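Local coordinates for protein putative phophotriesterase (Proteus mirabilis, PDB 3RHG) that binds two zinc ions per subunit and probably acts as a hydrolase on ester bonds, as a member of the phosphotriesterase family, at residues L26-P37 and Y63-I74; W56-C64 and L257-G265. All blocks are in the same frame, centred on the assembly; numbering follows the deposited sequence.

Contact 1 of 2, residues L26-P37 and Y63-I74; sequences LFNDLSGVVDEP and YCCCDNMDKKPI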
loop_
_atom_site.group_PDB
_atom_site.type_symbol
_atom_site.label_atom_id
_atom_site.label_comp_id
_atom_site.label_asym_id
_atom_site.label_seq_id
_atom_site.Cartn_x
_atom_site.Cartn_y
_atom_site.Cartn_z
ATOM N N LEU A 26 -7.445 -18.340 9.602
ATOM C CA LEU A 26 -8.336 -17.841 10.653
ATOM C C LEU A 26 -7.634 -17.841 12.004
ATOM O O LEU A 26 -7.672 -16.836 12.710
ATOM C CB LEU A 26 -9.633 -18.655 10.739
ATOM C CG LEU A 26 -10.665 -18.282 9.663
ATOM C CD1 LEU A 26 -10.083 -18.529 8.263
ATOM C CD2 LEU A 26 -11.993 -19.036 9.863
ATOM N N PHE A 27 -7.019 -18.975 12.343
ATOM C CA PHE A 27 -6.295 -19.149 13.603
ATOM C C PHE A 27 -4.898 -19.676 13.308
ATOM O O PHE A 27 -4.719 -20.764 12.735
ATOM C CB PHE A 27 -7.059 -20.087 14.545
ATOM C CG PHE A 27 -8.453 -19.604 14.851
ATOM C CD1 PHE A 27 -8.654 -18.573 15.772
ATOM C CD2 PHE A 27 -9.563 -20.151 14.209
ATOM C CE1 PHE A 27 -9.918 -18.089 16.044
ATOM C CE2 PHE A 27 -10.840 -19.672 14.476
ATOM C CZ PHE A 27 -11.022 -18.637 15.392
ATOM N N ASN A 28 -3.909 -18.859 13.655
ATOM C CA ASN A 28 -2.521 -19.218 13.510
ATOM C C ASN A 28 -1.746 -18.469 14.578
ATOM O O ASN A 28 -2.241 -17.496 15.147
ATOM C CB ASN A 28 -1.999 -18.923 12.088
ATOM C CG ASN A 28 -1.946 -17.422 11.763
ATOM O OD1 ASN A 28 -2.846 -16.654 12.115
ATOM N ND2 ASN A 28 -0.884 -17.007 11.091
ATOM N N ASP A 29 -0.541 -18.929 14.869
ATOM C CA ASP A 29 0.219 -18.363 15.973
ATOM C C ASP A 29 1.659 -18.458 15.514
ATOM O O ASP A 29 2.156 -19.562 15.274
ATOM C CB ASP A 29 -0.013 -19.203 17.242
ATOM C CG ASP A 29 0.654 -18.604 18.486
ATOM O OD1 ASP A 29 1.451 -17.653 18.355
ATOM O OD2 ASP A 29 0.389 -19.098 19.600
ATOM N N LEU A 30 2.306 -17.310 15.343
ATOM C CA LEU A 30 3.711 -17.271 14.945
ATOM C C LEU A 30 4.584 -16.787 16.098
ATOM O O LEU A 30 5.658 -16.202 15.891
ATOM C CB LEU A 30 3.888 -16.374 13.722
ATOM C CG LEU A 30 2.968 -16.769 12.565
ATOM C CD1 LEU A 30 3.042 -15.751 11.451
ATOM C CD2 LEU A 30 3.287 -18.179 12.053
ATOM N N SER A 31 4.125 -17.039 17.315
ATOM C CA SER A 31 4.809 -16.579 18.533
ATOM C C SER A 31 6.216 -17.100 18.734
ATOM O O SER A 31 6.985 -16.511 19.496
ATOM C CB SER A 31 3.993 -16.961 19.759
ATOM O OG SER A 31 2.870 -16.128 19.881
ATOM N N GLY A 32 6.558 -18.204 18.080
ATOM C CA GLY A 32 7.884 -18.802 18.257
ATOM C C GLY A 32 8.949 -18.212 17.346
ATOM O O GLY A 32 10.128 -18.582 17.436
ATOM N N VAL A 33 8.537 -17.285 16.478
ATOM C CA VAL A 33 9.430 -16.685 15.489
ATOM C C VAL A 33 9.303 -15.154 15.392
ATOM O O VAL A 33 9.493 -14.574 14.315
ATOM C CB VAL A 33 9.207 -17.300 14.074
ATOM C CG1 VAL A 33 9.702 -18.756 14.036
ATOM C CG2 VAL A 33 7.712 -17.208 13.658
ATOM N N VAL A 34 8.985 -14.493 16.503
ATOM C CA VAL A 34 9.001 -13.032 16.510
ATOM C C VAL A 34 10.441 -12.573 16.250
ATOM O O VAL A 34 11.366 -13.012 16.915
ATOM C CB VAL A 34 8.454 -12.449 17.837
ATOM C CG1 VAL A 34 8.551 -10.924 17.838
ATOM C CG2 VAL A 34 7.009 -12.916 18.078
ATOM N N ASP A 35 10.620 -11.711 15.260
ATOM C CA ASP A 35 11.937 -11.245 14.867
ATOM C C ASP A 35 12.322 -10.027 15.695
ATOM O O ASP A 35 11.448 -9.292 16.168
ATOM C CB ASP A 35 11.938 -10.903 13.370
ATOM C CG ASP A 35 11.997 -12.145 12.498
ATOM O OD1 ASP A 35 12.502 -13.177 12.994
ATOM O OD2 ASP A 35 11.536 -12.092 11.339
ATOM N N GLU A 36 13.623 -9.818 15.883
ATOM C CA GLU A 36 14.098 -8.583 16.497
ATOM C C GLU A 36 13.780 -7.408 15.574
ATOM O O GLU A 36 13.735 -7.564 14.348
ATOM C CB GLU A 36 15.609 -8.639 16.748
ATOM C CG GLU A 36 16.052 -9.761 17.674
ATOM C CD GLU A 36 15.363 -9.719 19.027
ATOM O OE1 GLU A 36 15.041 -8.611 19.512
ATOM O OE2 GLU A 36 15.144 -10.797 19.612
ATOM N N PRO A 37 13.532 -6.228 16.155
ATOM C CA PRO A 37 13.301 -5.047 15.333
ATOM C C PRO A 37 14.407 -4.855 14.281
ATOM O O PRO A 37 15.597 -4.824 14.617
ATOM C CB PRO A 37 13.307 -3.898 16.357
ATOM C CG PRO A 37 13.836 -4.496 17.653
ATOM C CD PRO A 37 13.439 -5.929 17.593
ATOM N N TYR A 63 6.970 -8.553 11.477
ATOM C CA TYR A 63 7.309 -9.719 12.296
ATOM C C TYR A 63 7.946 -9.380 13.638
ATOM O O TYR A 63 8.173 -10.279 14.455
ATOM C CB TYR A 63 8.252 -10.649 11.523
ATOM C CG TYR A 63 7.668 -11.248 10.253
ATOM C CD1 TYR A 63 6.304 -11.506 10.129
ATOM C CD2 TYR A 63 8.493 -11.573 9.181
ATOM C CE1 TYR A 63 5.781 -12.074 8.971
ATOM C CE2 TYR A 63 7.981 -12.143 8.009
ATOM C CZ TYR A 63 6.629 -12.387 7.905
ATOM O OH TYR A 63 6.143 -12.941 6.735
ATOM N N CYS A 64 8.231 -8.103 13.885
ATOM C CA CYS A 64 8.861 -7.702 15.158
ATOM C C CYS A 64 7.819 -7.427 16.243
ATOM O O CYS A 64 8.154 -7.258 17.414
ATOM C CB CYS A 64 9.739 -6.461 14.979
ATOM S SG CYS A 64 8.801 -4.900 14.850
ATOM N N CYS A 65 6.552 -7.367 15.846
ATOM C CA CYS A 65 5.473 -6.999 16.772
ATOM C C CYS A 65 4.817 -8.261 17.348
ATOM O O CYS A 65 4.123 -8.992 16.646
ATOM C CB CYS A 65 4.444 -6.123 16.044
ATOM S SG CYS A 65 2.956 -5.719 16.973
ATOM N N CYS A 66 5.016 -8.520 18.631
ATOM C CA CYS A 66 4.518 -9.753 19.240
ATOM C C CYS A 66 3.020 -9.973 19.029
ATOM O O CYS A 66 2.581 -11.065 18.673
ATOM C CB CYS A 66 4.831 -9.762 20.738
ATOM S SG CYS A 66 6.584 -9.648 21.108
ATOM N N ASP A 67 2.228 -8.937 19.287
ATOM C CA ASP A 67 0.773 -9.062 19.186
ATOM C C ASP A 67 0.361 -9.444 17.764
ATOM O O ASP A 67 -0.601 -10.206 17.556
ATOM C CB ASP A 67 0.083 -7.759 19.589
ATOM C CG ASP A 67 -1.433 -7.860 19.541
ATOM O OD1 ASP A 67 -1.998 -8.785 20.182
ATOM O OD2 ASP A 67 -2.062 -7.012 18.865
ATOM N N ASN A 68 1.083 -8.913 16.777
ATOM C CA ASN A 68 0.775 -9.185 15.364
ATOM C C ASN A 68 0.915 -10.662 15.030
ATOM O O ASN A 68 0.214 -11.193 14.140
ATOM C CB ASN A 68 1.735 -8.365 14.483
ATOM C CG ASN A 68 1.230 -8.160 13.082
ATOM O OD1 ASN A 68 0.020 -8.107 12.833
ATOM N ND2 ASN A 68 2.162 -7.999 12.156
ATOM N N MET A 69 1.802 -11.319 15.775
ATOM C CA MET A 69 2.231 -12.697 15.555
ATOM C C MET A 69 1.522 -13.689 16.483
ATOM O O MET A 69 1.731 -14.897 16.370
ATOM C CB MET A 69 3.752 -12.783 15.831
ATOM C CG MET A 69 4.587 -11.807 15.006
ATOM S SD MET A 69 4.617 -12.330 13.292
ATOM C CE MET A 69 6.039 -13.420 13.343
ATOM N N ASP A 70 0.697 -13.175 17.396
ATOM C CA ASP A 70 0.122 -13.979 18.472
ATOM C C ASP A 70 -1.171 -14.632 18.018
ATOM O O ASP A 70 -1.660 -14.349 16.912
ATOM C CB ASP A 70 -0.126 -13.075 19.686
ATOM C CG ASP A 70 -0.174 -13.831 21.011
ATOM O OD1 ASP A 70 -0.059 -15.078 21.060
ATOM O OD2 ASP A 70 -0.321 -13.138 22.033
ATOM N N LYS A 71 -1.711 -15.514 18.858
ATOM C CA LYS A 71 -2.992 -16.172 18.572
ATOM C C LYS A 71 -4.119 -15.168 18.278
ATOM O O LYS A 71 -4.102 -14.016 18.756
ATOM C CB LYS A 71 -3.382 -17.154 19.682
ATOM C CG LYS A 71 -3.308 -16.586 21.069
ATOM C CD LYS A 71 -3.356 -17.690 22.146
ATOM C CE LYS A 71 -4.734 -18.293 22.284
ATOM N NZ LYS A 71 -4.868 -19.042 23.592
ATOM N N LYS A 72 -5.080 -15.606 17.470
ATOM C CA LYS A 72 -6.146 -14.737 16.988
ATOM C C LYS A 72 -7.412 -14.980 17.816
ATOM O O LYS A 72 -7.968 -16.076 17.790
ATOM C CB LYS A 72 -6.412 -15.011 15.491
ATOM C CG LYS A 72 -5.130 -15.029 14.619
ATOM C CD LYS A 72 -4.404 -13.683 14.691
ATOM C CE LYS A 72 -3.130 -13.651 13.833
ATOM N NZ LYS A 72 -2.165 -14.711 14.230
ATOM N N PRO A 73 -7.869 -13.969 18.572
ATOM C CA PRO A 73 -9.095 -14.169 19.370
ATOM C C PRO A 73 -10.317 -14.440 18.494
ATOM O O PRO A 73 -10.509 -13.777 17.460
ATOM C CB PRO A 73 -9.264 -12.832 20.107
ATOM C CG PRO A 73 -7.878 -12.238 20.126
ATOM C CD PRO A 73 -7.255 -12.652 18.814
ATOM N N ILE A 74 -11.147 -15.400 18.903
ATOM C CA ILE A 74 -12.328 -15.739 18.117
ATOM C C ILE A 74 -13.255 -14.537 17.839
ATOM O O ILE A 74 -13.814 -14.438 16.751
ATOM C CB ILE A 74 -13.117 -16.948 18.702
ATOM C CG1 ILE A 74 -14.185 -17.405 17.695
ATOM C CG2 ILE A 74 -13.744 -16.565 20.046
ATOM C CD1 ILE A 74 -14.752 -18.774 17.978
HETATM O O HOH W 1 -4.994 -18.329 16.624
HETATM O O HOH W 2 3.493 -13.471 19.749
HETATM O O HOH W 3 10.699 -7.930 18.214
#
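The ammonium group of K72 is gripped by three oxygens: NZ gives hydrogen bonds to N28 O at 2.9 Å, to N28 OD1 at 3.0 Å and to D70 O in its own segment. Both N28 oxygens are met from well above their carbonyl planes, 53° out for the backbone O, so the lysine lies over the asparagine. Bends at chi2 (-60°) and chi4 (-58°) fold the K72 chain back to that point. Next along, L30 N donates to M69 O at 2.7 Å. D29 OD1 accepts from S31 N, which closes an Asx turn, and also from S31 OG, on its syn lone pair. D29 OD1 and D70 OD1 are 4.0 Å apart, a repulsion that the donors from S31 probably offset at D29. Beyond the turn the contact becomes apolar. M69, bent at chi2 and chi3, brings CE to 3.7 Å from L30 CB, the two side chains crossing at about a right angle, while V34 CG2 lies against M69 CB. A further backbone bond, D35 N to Y63 O at 2.9 Å, ties the far end, and a water joins D35 O to C64 O. At the other end the edge of the F27 ring meets K72 O, in plane, with CD1 at 3.3 Å. Both segments belong to the long connection between strand 19-24, the first of the parallel barrel, and helix 74-86; F27 continues onto helices 74-86 and 105-115, and L30 and V33 rest on helix 128-131.

Contact 2 of 2, residues W56-C64 and L257-G265; sequences WGLKYDPYC and LDISFPKEG. With BEZ (benzoic acid), chain D.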
loop_
_atom_site.group_PDB
_atom_site.type_symbol
_atom_site.label_atom_id
_atom_site.label_comp_id
_atom_site.label_asym_id
_atom_site.label_seq_id
_atom_site.Cartn_x
_atom_site.Cartn_y
_atom_site.Cartn_z
ATOM N N TRP A 56 1.615 2.297 9.831
ATOM C CA TRP A 56 2.740 2.998 9.220
ATOM C C TRP A 56 4.021 2.169 9.357
ATOM O O TRP A 56 4.859 2.143 8.447
ATOM C CB TRP A 56 2.930 4.400 9.839
ATOM C CG TRP A 56 3.254 4.392 11.329
ATOM C CD1 TRP A 56 2.379 4.577 12.361
ATOM C CD2 TRP A 56 4.546 4.208 11.934
ATOM N NE1 TRP A 56 3.036 4.501 13.570
ATOM C CE2 TRP A 56 4.366 4.279 13.337
ATOM C CE3 TRP A 56 5.838 3.992 11.427
ATOM C CZ2 TRP A 56 5.424 4.140 14.235
ATOM C CZ3 TRP A 56 6.891 3.855 12.328
ATOM C CH2 TRP A 56 6.672 3.922 13.711
ATOM N N GLY A 57 4.154 1.486 10.489
ATOM C CA GLY A 57 5.361 0.724 10.797
ATOM C C GLY A 57 5.254 -0.761 10.494
ATOM O O GLY A 57 6.229 -1.379 10.036
ATOM N N LEU A 58 4.088 -1.347 10.778
ATOM C CA LEU A 58 3.904 -2.778 10.583
ATOM C C LEU A 58 4.005 -3.145 9.103
ATOM O O LEU A 58 4.327 -4.278 8.758
ATOM C CB LEU A 58 2.552 -3.236 11.142
ATOM C CG LEU A 58 2.421 -3.176 12.671
ATOM C CD1 LEU A 58 0.994 -3.528 13.102
ATOM C CD2 LEU A 58 3.450 -4.086 13.356
ATOM N N LYS A 59 3.723 -2.191 8.218
ATOM C CA LYS A 59 3.824 -2.427 6.782
ATOM C C LYS A 59 5.263 -2.602 6.301
ATOM O O LYS A 59 5.480 -2.984 5.144
ATOM C CB LYS A 59 3.134 -1.315 5.985
ATOM C CG LYS A 59 1.623 -1.483 5.897
ATOM C CD LYS A 59 0.989 -0.430 4.994
ATOM C CE LYS A 59 -0.530 -0.556 5.000
ATOM N NZ LYS A 59 -0.999 -1.930 4.651
ATOM N N TYR A 60 6.230 -2.337 7.188
ATOM C CA TYR A 60 7.666 -2.475 6.870
ATOM C C TYR A 60 8.399 -3.454 7.787
ATOM O O TYR A 60 9.448 -3.970 7.428
ATOM C CB TYR A 60 8.371 -1.089 6.738
ATOM C CG TYR A 60 7.755 -0.398 5.566
ATOM C CD1 TYR A 60 8.188 -0.673 4.260
ATOM C CD2 TYR A 60 6.621 0.385 5.729
ATOM C CE1 TYR A 60 7.545 -0.113 3.161
ATOM C CE2 TYR A 60 5.973 0.938 4.632
ATOM C CZ TYR A 60 6.433 0.681 3.361
ATOM O OH TYR A 60 5.759 1.209 2.283
ATOM N N ASP A 61 7.830 -3.725 8.963
ATOM C CA ASP A 61 8.440 -4.673 9.888
ATOM C C ASP A 61 7.338 -5.405 10.643
ATOM O O ASP A 61 7.133 -5.202 11.843
ATOM C CB ASP A 61 9.399 -3.935 10.823
ATOM C CG ASP A 61 10.384 -4.869 11.507
ATOM O OD1 ASP A 61 10.210 -6.103 11.398
ATOM O OD2 ASP A 61 11.322 -4.362 12.167
ATOM N N PRO A 62 6.579 -6.243 9.917
ATOM C CA PRO A 62 5.434 -6.913 10.530
ATOM C C PRO A 62 5.816 -7.908 11.630
ATOM O O PRO A 62 5.064 -8.084 12.600
ATOM C CB PRO A 62 4.803 -7.675 9.350
ATOM C CG PRO A 62 5.944 -7.842 8.342
ATOM C CD PRO A 62 6.702 -6.548 8.475
ATOM N N TYR A 63 6.970 -8.553 11.477
ATOM C CA TYR A 63 7.309 -9.719 12.296
ATOM C C TYR A 63 7.946 -9.380 13.638
ATOM O O TYR A 63 8.173 -10.279 14.455
ATOM C CB TYR A 63 8.252 -10.649 11.523
ATOM C CG TYR A 63 7.668 -11.248 10.253
ATOM C CD1 TYR A 63 6.304 -11.506 10.129
ATOM C CD2 TYR A 63 8.493 -11.573 9.181
ATOM C CE1 TYR A 63 5.781 -12.074 8.971
ATOM C CE2 TYR A 63 7.981 -12.143 8.009
ATOM C CZ TYR A 63 6.629 -12.387 7.905
ATOM O OH TYR A 63 6.143 -12.941 6.735
ATOM N N CYS A 64 8.231 -8.103 13.885
ATOM C CA CYS A 64 8.861 -7.702 15.158
ATOM C C CYS A 64 7.819 -7.427 16.243
ATOM O O CYS A 64 8.154 -7.258 17.414
ATOM C CB CYS A 64 9.739 -6.461 14.979
ATOM S SG CYS A 64 8.801 -4.900 14.850
ATOM N N LEU A 257 -2.280 -7.696 0.269
ATOM C CA LEU A 257 -1.395 -7.920 1.401
ATOM C C LEU A 257 -0.725 -6.588 1.855
ATOM O O LEU A 257 -0.728 -6.232 3.049
ATOM C CB LEU A 257 -0.382 -9.026 1.053
ATOM C CG LEU A 257 0.729 -9.287 2.072
ATOM C CD1 LEU A 257 0.103 -9.866 3.282
ATOM C CD2 LEU A 257 1.752 -10.219 1.497
ATOM N N ASP A 258 -0.177 -5.850 0.904
ATOM C CA ASP A 258 0.280 -4.465 1.122
ATOM C C ASP A 258 1.334 -4.361 2.214
ATOM O O ASP A 258 1.286 -3.442 3.048
ATOM C CB ASP A 258 -0.880 -3.519 1.461
ATOM C CG ASP A 258 -1.882 -3.334 0.308
ATOM O OD1 ASP A 258 -1.690 -3.858 -0.826
ATOM O OD2 ASP A 258 -2.886 -2.632 0.553
ATOM N N ILE A 259 2.289 -5.284 2.206
ATOM C CA ILE A 259 3.336 -5.311 3.236
ATOM C C ILE A 259 4.671 -5.505 2.547
ATOM O O ILE A 259 4.772 -6.213 1.528
ATOM C CB ILE A 259 3.111 -6.469 4.239
ATOM C CG1 ILE A 259 1.801 -6.285 5.010
ATOM C CG2 ILE A 259 4.277 -6.598 5.216
ATOM C CD1 ILE A 259 1.419 -7.523 5.882
ATOM N N SER A 260 5.693 -4.859 3.098
ATOM C CA SER A 260 7.057 -5.072 2.657
ATOM C C SER A 260 7.820 -5.801 3.769
ATOM O O SER A 260 7.805 -5.381 4.933
ATOM C CB SER A 260 7.714 -3.734 2.297
ATOM O OG SER A 260 6.940 -3.016 1.335
ATOM N N PHE A 261 8.477 -6.889 3.406
ATOM C CA PHE A 261 9.217 -7.677 4.365
ATOM C C PHE A 261 10.699 -7.305 4.305
ATOM O O PHE A 261 11.251 -7.054 3.228
ATOM C CB PHE A 261 8.956 -9.163 4.101
ATOM C CG PHE A 261 7.504 -9.516 4.171
ATOM C CD1 PHE A 261 6.908 -9.812 5.390
ATOM C CD2 PHE A 261 6.712 -9.485 3.021
ATOM C CE1 PHE A 261 5.563 -10.107 5.464
ATOM C CE2 PHE A 261 5.358 -9.775 3.085
ATOM C CZ PHE A 261 4.774 -10.088 4.295
ATOM N N PRO A 262 11.344 -7.220 5.465
ATOM C CA PRO A 262 12.740 -6.794 5.443
ATOM C C PRO A 262 13.652 -7.718 4.621
ATOM O O PRO A 262 14.632 -7.253 4.040
ATOM C CB PRO A 262 13.135 -6.794 6.914
ATOM C CG PRO A 262 11.841 -6.595 7.664
ATOM C CD PRO A 262 10.722 -7.111 6.794
ATOM N N LYS A 263 13.326 -9.006 4.575
ATOM C CA LYS A 263 14.054 -9.945 3.718
ATOM C C LYS A 263 13.221 -10.401 2.526
ATOM O O LYS A 263 13.113 -9.696 1.518
ATOM C CB LYS A 263 14.499 -11.178 4.501
ATOM C CG LYS A 263 15.529 -10.911 5.573
ATOM C CD LYS A 263 14.871 -10.719 6.923
ATOM C CE LYS A 263 15.822 -11.045 8.051
ATOM N NZ LYS A 263 15.113 -11.038 9.351
ATOM N N GLU A 264 12.639 -11.591 2.651
ATOM C CA GLU A 264 11.904 -12.212 1.556
ATOM C C GLU A 264 11.760 -11.294 0.351
ATOM O O GLU A 264 12.223 -11.615 -0.746
ATOM C CB GLU A 264 10.526 -12.698 2.020
ATOM C CG GLU A 264 10.145 -12.255 3.421
ATOM C CD GLU A 264 10.794 -13.120 4.486
ATOM O OE1 GLU A 264 11.444 -14.120 4.111
ATOM O OE2 GLU A 264 10.652 -12.808 5.689
ATOM N N GLY A 265 11.112 -10.153 0.564
ATOM C CA GLY A 265 10.804 -9.231 -0.519
ATOM C C GLY A 265 9.537 -8.438 -0.241
ATOM O O GLY A 265 8.877 -8.636 0.787
HETATM C C BEZ D . 6.635 -15.683 2.689
HETATM O O1 BEZ D . 6.965 -16.687 2.022
HETATM O O2 BEZ D . 7.457 -15.169 3.484
HETATM C C1 BEZ D . 5.270 -15.087 2.548
HETATM C C2 BEZ D . 4.287 -15.718 1.783
HETATM C C3 BEZ D . 3.017 -15.151 1.679
HETATM C C4 BEZ D . 2.737 -13.950 2.315
HETATM C C5 BEZ D . 3.725 -13.319 3.065
HETATM C C6 BEZ D . 4.992 -13.882 3.191
HETATM O O HOH W 4 -3.211 -1.776 3.048
HETATM O O HOH W 5 4.417 -2.153 2.420
HETATM O O HOH W 6 6.702 -0.077 -0.486
#
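The backbones of K59 and I259 come within 4.6 Å at their CA atoms, where S260 N donates to K59 O at 2.8 Å in a nearly straight bond (171° at the hydrogen). This bond carries the polar part of the contact. In the conformer given here, the K59 side chain runs alongside D258 and bends only at chi4 (-54°), which lets NZ hydrogen-bond to D258 O at 3.2 Å. A water accepts from NZ and donates to D258 OD2, which is also hydrogen-bonded to N307 ND2 of the same chain. The given conformer of S260 places OG 3.5 Å from Y60 CE1, and P262 packs its CD against Y60 O. Y60 and S260 also pack on V270 and M271 of the second subunit. P62 CG rests against I259 CG2 (3.8 Å) and F261 CD1 (3.7 Å) together, and lies over one face of the Y63 ring. That ring and the F261 ring are inclined at 31°, with Y63 OH 3.2 Å from F261 CE1. I259 CG2 lies over one face of F261, offset toward the rim; C6 of the bound benzoic acid lies over the opposite face, and its C5 is 3.6 Å from F261 CZ. L257 CD2 stands at the edge of F261 and touches the same ligand ring. Chemically, the contact divides into a polar end, where a lysine binds a carbonyl and a water, and a mainly apolar end with Y63 OH and E264 at its border, which lines part of the benzoic acid pocket.

In the fold
Contacts 1 and 2 show how the long connection after strand 19-24 is joined within itself and to the loop after strand 249-252. Their centres lie 13 Å apart, and they share Y63 and C64: the first contact holds the backbone of Y63, the second uses its ring, about 4 Å from the benzoic acid. L257, F261 and E264 of that pocket belong to contact 2. The contacts also touch directly, through a probable hydrogen bond from N68 ND2 to P62 O (2.9 Å) and by packing of C65 on L58. On the metal side, the side chain of N28 is about 4 Å from that of zinc ligand H25, and that of F261 about 8 Å from that of D294.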